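Local coordinates for protein KP700603 (Klebsiella pneumoniae 700603, PDB 5KVK) that is of unknown function but belongs to the competence-damaged protein (CinA) superfamily, some members of which deamidate nicotinamide mononucleotide, at residues 15-20 against 46-51; 22-27 against 52-57; 88-93 against 134-139; 141-144 against 149-152. All blocks are in the same frame, centred on the assembly; numbering follows the deposited sequence.

Interaction 1: residues 15-20 against 46-51; sequences LTTRVA and CAQADT
Gln-48 and Thr-17 meet where a loop reaches across to helix 12-26, an example of how one amide can be held by a helix through both polar and apolar contacts. The glutamine bends at chi2 (-73°), which brings the carboxamide alongside Thr-17. Its NE2 donates to Thr-17 OG1 at 3.0 Å. The bond is nearly straight, with an N-H...O angle of 166°, and the hydroxyl oxygen lies almost exactly in the amide plane. Thr-17 OG1 is also hydrogen-bonded to His-13 O one turn earlier, and the two bonds together probably hold its hydroxyl in place (chi1 -64°). The other branch of the amide faces carbon: OE1 comes within 3.3 Å of Thr-17 CA and lies 3.8 Å from Ala-20 CB. Nearer the loop, Gln-48 CG rests against Thr-16 CG2 at 3.7 Å, and the two side chains cross obliquely. That methyl faces the loop, while Thr-16 OG1 turns back to bond Thr-12 O within the helix. Phe-54 packs against both Ala-20 and Gln-48, so the aliphatic part of the glutamine is shared with a neighbouring hydrophobic cluster. The loop follows helix 40-46 and leads into strand 55-61, and the contact therefore ties helix 12-26 to the beta-alpha-beta crossover that joins the parallel strands 30-34 and 55-61.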
loop_
_atom_site.group_PDB
_atom_site.type_symbol
_atom_site.label_atom_id
_atom_site.label_comp_id
_atom_site.label_asym_id
_atom_site.label_seq_id
_atom_site.Cartn_x
_atom_site.Cartn_y
_atom_site.Cartn_z
ATOM N N LEU A 15 0.267 16.289 11.003
ATOM C CA LEU A 15 0.749 15.279 11.962
ATOM C C LEU A 15 1.882 14.437 11.387
ATOM O O LEU A 15 2.901 14.169 12.062
ATOM C CB LEU A 15 -0.422 14.372 12.352
ATOM C CG LEU A 15 -0.032 13.123 13.136
ATOM C CD1 LEU A 15 0.389 13.682 14.467
ATOM C CD2 LEU A 15 -1.199 12.172 13.299
ATOM N N THR A 16 1.701 13.947 10.152
ATOM C CA THR A 16 2.723 13.079 9.585
ATOM C C THR A 16 4.019 13.840 9.374
ATOM O O THR A 16 5.103 13.267 9.506
ATOM C CB THR A 16 2.242 12.487 8.265
ATOM O OG1 THR A 16 1.020 11.774 8.532
ATOM C CG2 THR A 16 3.263 11.511 7.697
ATOM N N THR A 17 3.931 15.121 8.996
ATOM C CA THR A 17 5.148 15.930 8.890
ATOM C C THR A 17 5.915 15.920 10.211
ATOM O O THR A 17 7.154 15.752 10.246
ATOM C CB THR A 17 4.744 17.353 8.499
ATOM O OG1 THR A 17 4.151 17.314 7.188
ATOM C CG2 THR A 17 5.918 18.286 8.519
ATOM N N ARG A 18 5.190 16.084 11.319
ATOM C CA ARG A 18 5.867 16.202 12.613
ATOM C C ARG A 18 6.549 14.895 12.957
ATOM O O ARG A 18 7.727 14.844 13.314
ATOM C CB ARG A 18 4.871 16.569 13.699
ATOM C CG ARG A 18 5.521 16.546 15.053
ATOM C CD ARG A 18 4.645 17.041 16.178
ATOM N NE ARG A 18 3.341 16.371 16.290
ATOM C CZ ARG A 18 3.051 15.315 17.050
ATOM N NH1 ARG A 18 3.984 14.679 17.756
ATOM N NH2 ARG A 18 1.801 14.888 17.101
ATOM N N VAL A 19 5.834 13.801 12.781
ATOM C CA VAL A 19 6.395 12.512 13.155
ATOM C C VAL A 19 7.530 12.109 12.224
ATOM O O VAL A 19 8.538 11.533 12.673
ATOM C CB VAL A 19 5.257 11.474 13.193
ATOM C CG1 VAL A 19 5.835 10.104 13.436
ATOM C CG2 VAL A 19 4.322 11.821 14.322
ATOM N N ALA A 20 7.426 12.424 10.927
ATOM C CA ALA A 20 8.534 12.120 10.019
ATOM C C ALA A 20 9.811 12.863 10.405
ATOM O O ALA A 20 10.912 12.290 10.347
ATOM C CB ALA A 20 8.137 12.454 8.581
ATOM N N CYS A 46 4.092 8.565 1.900
ATOM C CA CYS A 46 4.675 8.928 0.612
ATOM C C CYS A 46 4.341 10.338 0.207
ATOM O O CYS A 46 5.017 10.865 -0.687
ATOM C CB CYS A 46 4.220 7.940 -0.489
ATOM S SG CYS A 46 4.802 6.211 -0.160
ATOM N N ALA A 47 3.308 10.945 0.793
ATOM C CA ALA A 47 2.921 12.303 0.467
ATOM C C ALA A 47 3.850 13.327 1.117
ATOM O O ALA A 47 3.779 14.525 0.772
ATOM C CB ALA A 47 1.474 12.621 0.904
ATOM N N GLN A 48 4.739 12.868 1.999
ATOM C CA GLN A 48 5.716 13.699 2.693
ATOM C C GLN A 48 6.827 14.143 1.760
ATOM O O GLN A 48 7.123 13.502 0.748
ATOM C CB GLN A 48 6.327 12.938 3.860
ATOM C CG GLN A 48 5.400 12.818 5.001
ATOM C CD GLN A 48 5.276 14.144 5.663
ATOM O OE1 GLN A 48 6.278 14.707 6.076
ATOM N NE2 GLN A 48 4.074 14.658 5.763
ATOM N N ALA A 49 7.439 15.293 2.107
ATOM C CA ALA A 49 8.429 15.888 1.226
ATOM C C ALA A 49 9.676 15.027 1.076
ATOM O O ALA A 49 10.302 15.033 -0.001
ATOM C CB ALA A 49 8.822 17.284 1.736
ATOM N N ASP A 50 10.076 14.311 2.116
ATOM C CA ASP A 50 11.330 13.552 2.096
ATOM C C ASP A 50 11.105 12.111 2.529
ATOM O O ASP A 50 11.833 11.564 3.373
ATOM C CB ASP A 50 12.388 14.187 2.973
ATOM C CG ASP A 50 11.804 14.925 4.136
ATOM O OD1 ASP A 50 10.855 14.390 4.745
ATOM O OD2 ASP A 50 12.271 16.065 4.394
ATOM N N THR A 51 10.134 11.475 1.916
ATOM C CA THR A 51 9.798 10.098 2.258
ATOM C C THR A 51 10.996 9.171 2.319
ATOM O O THR A 51 11.106 8.351 3.244
ATOM C CB THR A 51 8.821 9.568 1.211
ATOM O OG1 THR A 51 7.679 10.430 1.211
ATOM C CG2 THR A 51 8.380 8.141 1.512
#

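Interaction 2: residues 22-27 against 52-57; sequences ALIARG and AAFYDT
Purely apolar packing joins Leu-23 and Ile-24, on the last turn of helix 12-26, to Ala-53 and Phe-54, in the loop that leads into strand 55-61. No hydrogen bond crosses between the two segments; the contact rests on two branched aliphatic side chains whose methyls meet neighbouring parts of one ring from the same side of its plane. Phe-54 has its CG between the backbone N and the carbonyl carbon (chi1 64°), a torsion that lays the side chain along the helix, back toward its N-terminal end. Its two ortho carbons then divide the work. CD1 meets the terminal methyl CD1 of Ile-24 at 3.8 Å, whereas CD2 meets Leu-23 CD1 at 3.9 Å. Both methyls approach the ring obliquely, although the leucine side chain as a whole runs at about a right angle to that of the phenylalanine. Ile-24 also uses its CG1, 4.1 Å from Ala-53 CB, and so spans two consecutive residues of the loop. Just beyond it the helix stops in a Schellman motif, with Gly-27 at positive phi. The short connection that follows enters strand 30-34, where Leu-30 makes backbone hydrogen bonds with Phe-54. The Phe-54 side chain also touches Leu-45 of helix 40-46, and Leu-23 reaches Trp-28 and Leu-166. The ring thus sits where helix 12-26, helix 40-46 and the beginnings of strands 30-34 and 55-61 come together.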
loop_
_atom_site.group_PDB
_atom_site.type_symbol
_atom_site.label_atom_id
_atom_site.label_comp_id
_atom_site.label_asym_id
_atom_site.label_seq_id
_atom_site.Cartn_x
_atom_site.Cartn_y
_atom_site.Cartn_z
ATOM N N ALA A 22 10.706 13.625 13.254
ATOM C CA ALA A 22 11.231 12.969 14.428
ATOM C C ALA A 22 11.939 11.683 14.040
ATOM O O ALA A 22 13.015 11.388 14.574
ATOM C CB ALA A 22 10.112 12.717 15.434
ATOM N N LEU A 23 11.353 10.890 13.117
ATOM C CA LEU A 23 12.060 9.691 12.642
ATOM C C LEU A 23 13.394 10.067 12.013
ATOM O O LEU A 23 14.419 9.416 12.280
ATOM C CB LEU A 23 11.197 8.912 11.623
ATOM C CG LEU A 23 9.979 8.233 12.223
ATOM C CD1 LEU A 23 9.062 7.754 11.089
ATOM C CD2 LEU A 23 10.432 7.017 13.034
ATOM N N ILE A 24 13.404 11.119 11.182
ATOM C CA ILE A 24 14.657 11.538 10.534
ATOM C C ILE A 24 15.669 11.996 11.569
ATOM O O ILE A 24 16.873 11.750 11.427
ATOM C CB ILE A 24 14.376 12.627 9.476
ATOM C CG1 ILE A 24 13.544 12.027 8.342
ATOM C CG2 ILE A 24 15.675 13.216 8.910
ATOM C CD1 ILE A 24 12.804 13.094 7.562
ATOM N N ALA A 25 15.196 12.630 12.647
ATOM C CA ALA A 25 16.107 13.074 13.687
ATOM C C ALA A 25 16.885 11.903 14.305
ATOM O O ALA A 25 18.085 12.042 14.599
ATOM C CB ALA A 25 15.329 13.852 14.754
ATOM N N ARG A 26 16.216 10.772 14.537
ATOM C CA ARG A 26 16.776 9.545 15.089
ATOM C C ARG A 26 17.528 8.694 14.068
ATOM O O ARG A 26 18.244 7.753 14.462
ATOM C CB ARG A 26 15.657 8.691 15.675
ATOM C CG ARG A 26 15.392 8.918 17.119
ATOM C CD ARG A 26 14.303 9.914 17.308
ATOM N NE ARG A 26 14.067 10.137 18.729
ATOM C CZ ARG A 26 13.227 11.050 19.207
ATOM N NH1 ARG A 26 12.540 11.820 18.360
ATOM N NH2 ARG A 26 13.085 11.194 20.523
ATOM N N GLY A 27 17.398 9.013 12.786
ATOM C CA GLY A 27 17.825 8.158 11.698
ATOM C C GLY A 27 17.120 6.821 11.629
ATOM O O GLY A 27 17.748 5.807 11.260
ATOM N N ALA A 52 11.837 9.186 1.279
ATOM C CA ALA A 52 12.885 8.156 1.216
ATOM C C ALA A 52 13.878 8.272 2.363
ATOM O O ALA A 52 14.631 7.309 2.621
ATOM C CB ALA A 52 13.635 8.209 -0.127
ATOM N N ALA A 53 13.896 9.403 3.082
ATOM C CA ALA A 53 14.817 9.504 4.200
ATOM C C ALA A 53 14.388 8.629 5.371
ATOM O O ALA A 53 15.215 8.309 6.227
ATOM C CB ALA A 53 14.974 10.958 4.675
ATOM N N PHE A 54 13.136 8.219 5.405
ATOM C CA PHE A 54 12.668 7.401 6.521
ATOM C C PHE A 54 11.739 6.263 6.132
ATOM O O PHE A 54 11.329 5.523 7.026
ATOM C CB PHE A 54 11.943 8.299 7.562
ATOM C CG PHE A 54 10.692 8.932 7.029
ATOM C CD1 PHE A 54 10.774 10.118 6.333
ATOM C CD2 PHE A 54 9.438 8.332 7.207
ATOM C CE1 PHE A 54 9.664 10.710 5.813
ATOM C CE2 PHE A 54 8.315 8.961 6.696
ATOM C CZ PHE A 54 8.450 10.118 5.992
ATOM N N TYR A 55 11.420 6.063 4.850
ATOM C CA TYR A 55 10.396 5.073 4.490
ATOM C C TYR A 55 10.568 4.645 3.061
ATOM O O TYR A 55 10.726 5.498 2.203
ATOM C CB TYR A 55 8.995 5.709 4.620
ATOM C CG TYR A 55 7.846 4.779 4.294
ATOM C CD1 TYR A 55 7.365 3.840 5.251
ATOM C CD2 TYR A 55 7.182 4.896 3.093
ATOM C CE1 TYR A 55 6.298 3.000 4.966
ATOM C CE2 TYR A 55 6.120 4.068 2.803
ATOM C CZ TYR A 55 5.686 3.144 3.744
ATOM O OH TYR A 55 4.576 2.339 3.425
ATOM N N ASP A 56 10.431 3.314 2.772
ATOM C CA ASP A 56 10.271 2.959 1.361
ATOM C C ASP A 56 9.414 1.736 1.094
ATOM O O ASP A 56 9.157 1.449 -0.102
ATOM C CB ASP A 56 11.609 2.766 0.641
ATOM C CG ASP A 56 12.462 1.580 1.201
ATOM O OD1 ASP A 56 11.977 0.718 2.021
ATOM O OD2 ASP A 56 13.632 1.573 0.819
ATOM N N THR A 57 8.933 1.039 2.127
ATOM C CA THR A 57 8.222 -0.222 1.939
ATOM C C THR A 57 6.933 -0.249 2.733
ATOM O O THR A 57 6.944 -0.130 3.980
ATOM C CB THR A 57 9.134 -1.383 2.376
ATOM O OG1 THR A 57 10.287 -1.387 1.532
ATOM C CG2 THR A 57 8.348 -2.722 2.175
#

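Interaction 3: residues 88-93 against 134-139; sequences CVQEMS and GQIETQ
Ile-136 and Gln-90 bury nearly equal areas in this contact, followed by Thr-138, and the three illustrate how a helix with polar side chains can still pack on a strand through carbon. The CG of Gln-90 lies over the strand, 3.8 Å from Thr-138 CG2 and 4.0 Å from Ile-136 CG2. Beyond CG the glutamine is extended (chi2 170°), which carries its amide past the methyls to a water. That water accepts from Gln-90 NE2 at 2.8 Å and donates to Ile-136 O at 3.1 Å, making a polar bridge beside the apolar one. Ile-136 sends CD1 deeper, to 3.8 Å from Ser-93 OG. The serine hydroxyl is bonded within its own helix, donating to Gln-90 O at 2.8 Å, and also to Asn-131 ND2. Thr-138 turns its methyl to the glutamine while OG1 bonds Glu-86 OE2 at the start of the helix. The helix and strand segments run roughly antiparallel, at 141°, with axes 9.3 Å apart. Glu-137 points away from this helix and pairs with Lys-165 of helix 147-165, so strand 135-142 is sandwiched between helices, as in a three-layer alpha/beta/alpha fold.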
loop_
_atom_site.group_PDB
_atom_site.type_symbol
_atom_site.label_atom_id
_atom_site.label_comp_id
_atom_site.label_asym_id
_atom_site.label_seq_id
_atom_site.Cartn_x
_atom_site.Cartn_y
_atom_site.Cartn_z
ATOM N N CYS A 88 -2.406 -11.197 15.876
ATOM C CA CYS A 88 -2.183 -11.035 14.456
ATOM C C CYS A 88 -1.377 -9.770 14.153
ATOM O O CYS A 88 -0.433 -9.825 13.349
ATOM C CB CYS A 88 -3.502 -11.049 13.692
ATOM S SG CYS A 88 -3.209 -10.779 11.907
ATOM N N VAL A 89 -1.690 -8.625 14.802
ATOM C CA VAL A 89 -0.922 -7.426 14.490
ATOM C C VAL A 89 0.518 -7.563 14.945
ATOM O O VAL A 89 1.405 -7.026 14.281
ATOM C CB VAL A 89 -1.542 -6.116 15.044
ATOM C CG1 VAL A 89 -2.786 -5.760 14.180
ATOM C CG2 VAL A 89 -1.869 -6.218 16.527
ATOM N N GLN A 90 0.775 -8.303 16.037
ATOM C CA GLN A 90 2.160 -8.599 16.437
ATOM C C GLN A 90 2.890 -9.328 15.309
ATOM O O GLN A 90 3.960 -8.892 14.859
ATOM C CB GLN A 90 2.193 -9.407 17.724
ATOM C CG GLN A 90 1.826 -8.605 18.911
ATOM C CD GLN A 90 1.629 -9.442 20.171
ATOM O OE1 GLN A 90 1.182 -10.603 20.113
ATOM N NE2 GLN A 90 1.970 -8.854 21.327
ATOM N N GLU A 91 2.290 -10.411 14.794
ATOM C CA GLU A 91 2.970 -11.201 13.761
ATOM C C GLU A 91 3.078 -10.421 12.450
ATOM O O GLU A 91 4.143 -10.460 11.799
ATOM C CB GLU A 91 2.265 -12.541 13.572
ATOM C CG GLU A 91 2.442 -13.448 14.787
ATOM C CD GLU A 91 1.806 -14.798 14.610
ATOM O OE1 GLU A 91 1.659 -15.540 15.587
ATOM O OE2 GLU A 91 1.463 -15.128 13.480
ATOM N N MET A 92 2.023 -9.677 12.061
ATOM C CA MET A 92 2.152 -8.757 10.927
ATOM C C MET A 92 3.350 -7.833 11.121
ATOM O O MET A 92 4.122 -7.631 10.174
ATOM C CB MET A 92 0.891 -7.923 10.765
ATOM C CG MET A 92 -0.277 -8.787 10.210
ATOM S SD MET A 92 -1.772 -7.706 10.172
ATOM C CE MET A 92 -1.387 -6.606 8.798
ATOM N N SER A 93 3.512 -7.264 12.317
ATOM C CA SER A 93 4.580 -6.252 12.469
ATOM C C SER A 93 5.944 -6.904 12.330
ATOM O O SER A 93 6.828 -6.339 11.684
ATOM C CB SER A 93 4.490 -5.493 13.786
ATOM O OG SER A 93 4.866 -6.282 14.887
ATOM N N GLY A 134 11.910 -5.327 17.211
ATOM C CA GLY A 134 11.449 -6.514 17.911
ATOM C C GLY A 134 10.809 -6.284 19.273
ATOM O O GLY A 134 10.295 -7.245 19.862
ATOM N N GLN A 135 10.831 -5.054 19.798
ATOM C CA GLN A 135 10.057 -4.690 20.991
ATOM C C GLN A 135 8.705 -4.188 20.519
ATOM O O GLN A 135 8.645 -3.166 19.836
ATOM C CB GLN A 135 10.783 -3.608 21.791
ATOM C CG GLN A 135 12.153 -4.024 22.285
ATOM C CD GLN A 135 12.839 -2.938 23.168
ATOM O OE1 GLN A 135 12.349 -1.795 23.258
ATOM N NE2 GLN A 135 13.935 -3.308 23.825
ATOM N N ILE A 136 7.630 -4.923 20.821
ATOM C CA ILE A 136 6.310 -4.638 20.249
ATOM C C ILE A 136 5.401 -4.046 21.323
ATOM O O ILE A 136 5.272 -4.590 22.439
ATOM C CB ILE A 136 5.675 -5.896 19.618
ATOM C CG1 ILE A 136 6.657 -6.580 18.657
ATOM C CG2 ILE A 136 4.385 -5.508 18.950
ATOM C CD1 ILE A 136 6.158 -7.945 18.085
ATOM N N GLU A 137 4.789 -2.920 20.999
ATOM C CA GLU A 137 3.687 -2.428 21.811
ATOM C C GLU A 137 2.405 -2.498 20.982
ATOM O O GLU A 137 2.435 -2.348 19.757
ATOM C CB GLU A 137 3.938 -0.997 22.274
ATOM C CG GLU A 137 5.242 -0.890 23.090
ATOM C CD GLU A 137 5.387 0.413 23.872
ATOM O OE1 GLU A 137 5.185 1.509 23.298
ATOM O OE2 GLU A 137 5.690 0.319 25.089
ATOM N N THR A 138 1.262 -2.702 21.655
ATOM C CA THR A 138 0.008 -2.864 20.893
ATOM C C THR A 138 -1.120 -2.036 21.516
ATOM O O THR A 138 -1.033 -1.592 22.670
ATOM C CB THR A 138 -0.467 -4.304 20.870
ATOM O OG1 THR A 138 -0.739 -4.745 22.205
ATOM C CG2 THR A 138 0.577 -5.245 20.216
ATOM N N GLN A 139 -2.207 -1.882 20.755
ATOM C CA GLN A 139 -3.355 -1.120 21.248
ATOM C C GLN A 139 -4.583 -1.454 20.424
ATOM O O GLN A 139 -4.490 -1.437 19.195
ATOM C CB GLN A 139 -3.103 0.405 21.161
ATOM C CG GLN A 139 -4.296 1.275 21.651
ATOM C CD GLN A 139 -4.493 1.130 23.143
ATOM O OE1 GLN A 139 -3.560 1.376 23.907
ATOM N NE2 GLN A 139 -5.691 0.697 23.569
HETATM O O HOH W 1 2.835 -6.469 22.442
#

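Interaction 4: residues 141-144 against 149-152; sequences MRFT and AVVA
In Val-150 a chi1 of 168° places the branch CG2 beside its own backbone N and against the base of Phe-143, while in Phe-143 the CG is anti to the carbonyl carbon (chi1 -58°), which sets the direction of the ring. CG2 is the point of contact throughout. It lies 4.1 Å from Phe-143 CB and 4.0 Å from Phe-143 O, with Thr-144 O slightly farther at 4.2 Å. One methyl thus sits against the backbone where strand 135-142 gives way to loop. The phenyl ring itself continues past Val-150 into a larger apolar group, touching Ala-154 and Phe-157 of helix 147-165 as well as Val-126 and Phe-128 of the adjoining strand 125-132. Polar ties lie alongside: Gln-153 NE2 is hydrogen-bonded to both Thr-144 O and Ala-149 O, and Asp-146 OD1 to Ala-149 N. Since only a few residues separate the segments, this is the short connection by which the chain passes from strand 135-142, outermost within the chain, to helix 147-165. Between the segments themselves there is no directional bond, which is consistent with a spacing set by van der Waals contact and the short linker, with hydrogen bonds coming from neighbouring side chains.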
loop_
_atom_site.group_PDB
_atom_site.type_symbol
_atom_site.label_atom_id
_atom_site.label_comp_id
_atom_site.label_asym_id
_atom_site.label_seq_id
_atom_site.Cartn_x
_atom_site.Cartn_y
_atom_site.Cartn_z
ATOM N N MET A 141 -8.335 0.000 19.447
ATOM C CA MET A 141 -9.233 1.150 19.436
ATOM C C MET A 141 -10.565 0.750 18.811
ATOM O O MET A 141 -10.654 -0.238 18.087
ATOM C CB MET A 141 -8.621 2.337 18.674
ATOM C CG MET A 141 -7.249 2.768 19.245
ATOM S SD MET A 141 -7.392 3.550 20.815
ATOM C CE MET A 141 -8.143 5.146 20.451
ATOM N N ARG A 142 -11.614 1.518 19.108
ATOM C CA ARG A 142 -12.900 1.351 18.411
ATOM C C ARG A 142 -13.343 2.724 17.937
ATOM O O ARG A 142 -13.879 3.485 18.725
ATOM C CB ARG A 142 -13.954 0.712 19.311
ATOM C CG ARG A 142 -15.133 0.126 18.541
ATOM C CD ARG A 142 -16.354 0.969 18.623
ATOM N NE ARG A 142 -17.519 0.162 18.272
ATOM C CZ ARG A 142 -18.784 0.538 18.462
ATOM N NH1 ARG A 142 -19.054 1.737 18.978
ATOM N NH2 ARG A 142 -19.781 -0.274 18.119
ATOM N N PHE A 143 -13.141 3.043 16.653
ATOM C CA PHE A 143 -13.463 4.372 16.177
ATOM C C PHE A 143 -14.923 4.460 15.788
ATOM O O PHE A 143 -15.545 3.469 15.384
ATOM C CB PHE A 143 -12.594 4.725 14.982
ATOM C CG PHE A 143 -11.149 4.662 15.291
ATOM C CD1 PHE A 143 -10.364 3.577 14.883
ATOM C CD2 PHE A 143 -10.551 5.682 16.003
ATOM C CE1 PHE A 143 -9.014 3.544 15.195
ATOM C CE2 PHE A 143 -9.165 5.632 16.324
ATOM C CZ PHE A 143 -8.399 4.565 15.903
ATOM N N THR A 144 -15.459 5.661 15.889
ATOM C CA THR A 144 -16.830 5.969 15.512
ATOM C C THR A 144 -16.803 6.637 14.132
ATOM O O THR A 144 -15.803 7.229 13.738
ATOM C CB THR A 144 -17.470 6.865 16.584
ATOM O OG1 THR A 144 -17.310 6.247 17.880
ATOM C CG2 THR A 144 -18.920 7.076 16.324
ATOM N N ALA A 149 -14.113 7.532 7.499
ATOM C CA ALA A 149 -13.693 8.217 8.740
ATOM C C ALA A 149 -12.904 7.308 9.660
ATOM O O ALA A 149 -11.953 7.765 10.303
ATOM C CB ALA A 149 -14.900 8.759 9.513
ATOM N N VAL A 150 -13.310 6.035 9.773
ATOM C CA VAL A 150 -12.585 5.075 10.587
ATOM C C VAL A 150 -11.174 4.919 10.053
ATOM O O VAL A 150 -10.197 4.979 10.810
ATOM C CB VAL A 150 -13.326 3.719 10.604
ATOM C CG1 VAL A 150 -12.449 2.664 11.199
ATOM C CG2 VAL A 150 -14.609 3.845 11.472
ATOM N N VAL A 151 -11.050 4.813 8.723
ATOM C CA VAL A 151 -9.737 4.626 8.105
ATOM C C VAL A 151 -8.862 5.839 8.375
ATOM O O VAL A 151 -7.697 5.704 8.746
ATOM C CB VAL A 151 -9.876 4.360 6.598
ATOM C CG1 VAL A 151 -8.465 4.464 5.914
ATOM C CG2 VAL A 151 -10.401 2.965 6.448
ATOM N N ALA A 152 -9.429 7.036 8.217
ATOM C CA ALA A 152 -8.642 8.246 8.411
ATOM C C ALA A 152 -8.239 8.368 9.866
ATOM O O ALA A 152 -7.098 8.708 10.167
ATOM C CB ALA A 152 -9.442 9.488 7.957
#

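How the interactions relate
Interactions 1 and 2 form one continuous patch, with centres about 9 Å apart. Both use helix 12-26, and Ala-20 CB meets Phe-54 CZ at 3.5 Å where they join; their segments alternate along the chain. Both also lie within reach of the second subunit, to which Asp-56 is hydrogen-bonded through Ser-63 of that subunit. Interactions 3 and 4 share strand 135-142 but engage helices on different faces of the sheet, their centres about 19 Å apart. The centre of interaction 3 lies about 23 Å from that of interaction 1, on the opposite side of the chain's centre. Interactions 2, 3 and 4 all reach the same mixed sheet, which links interaction 2 with the other two.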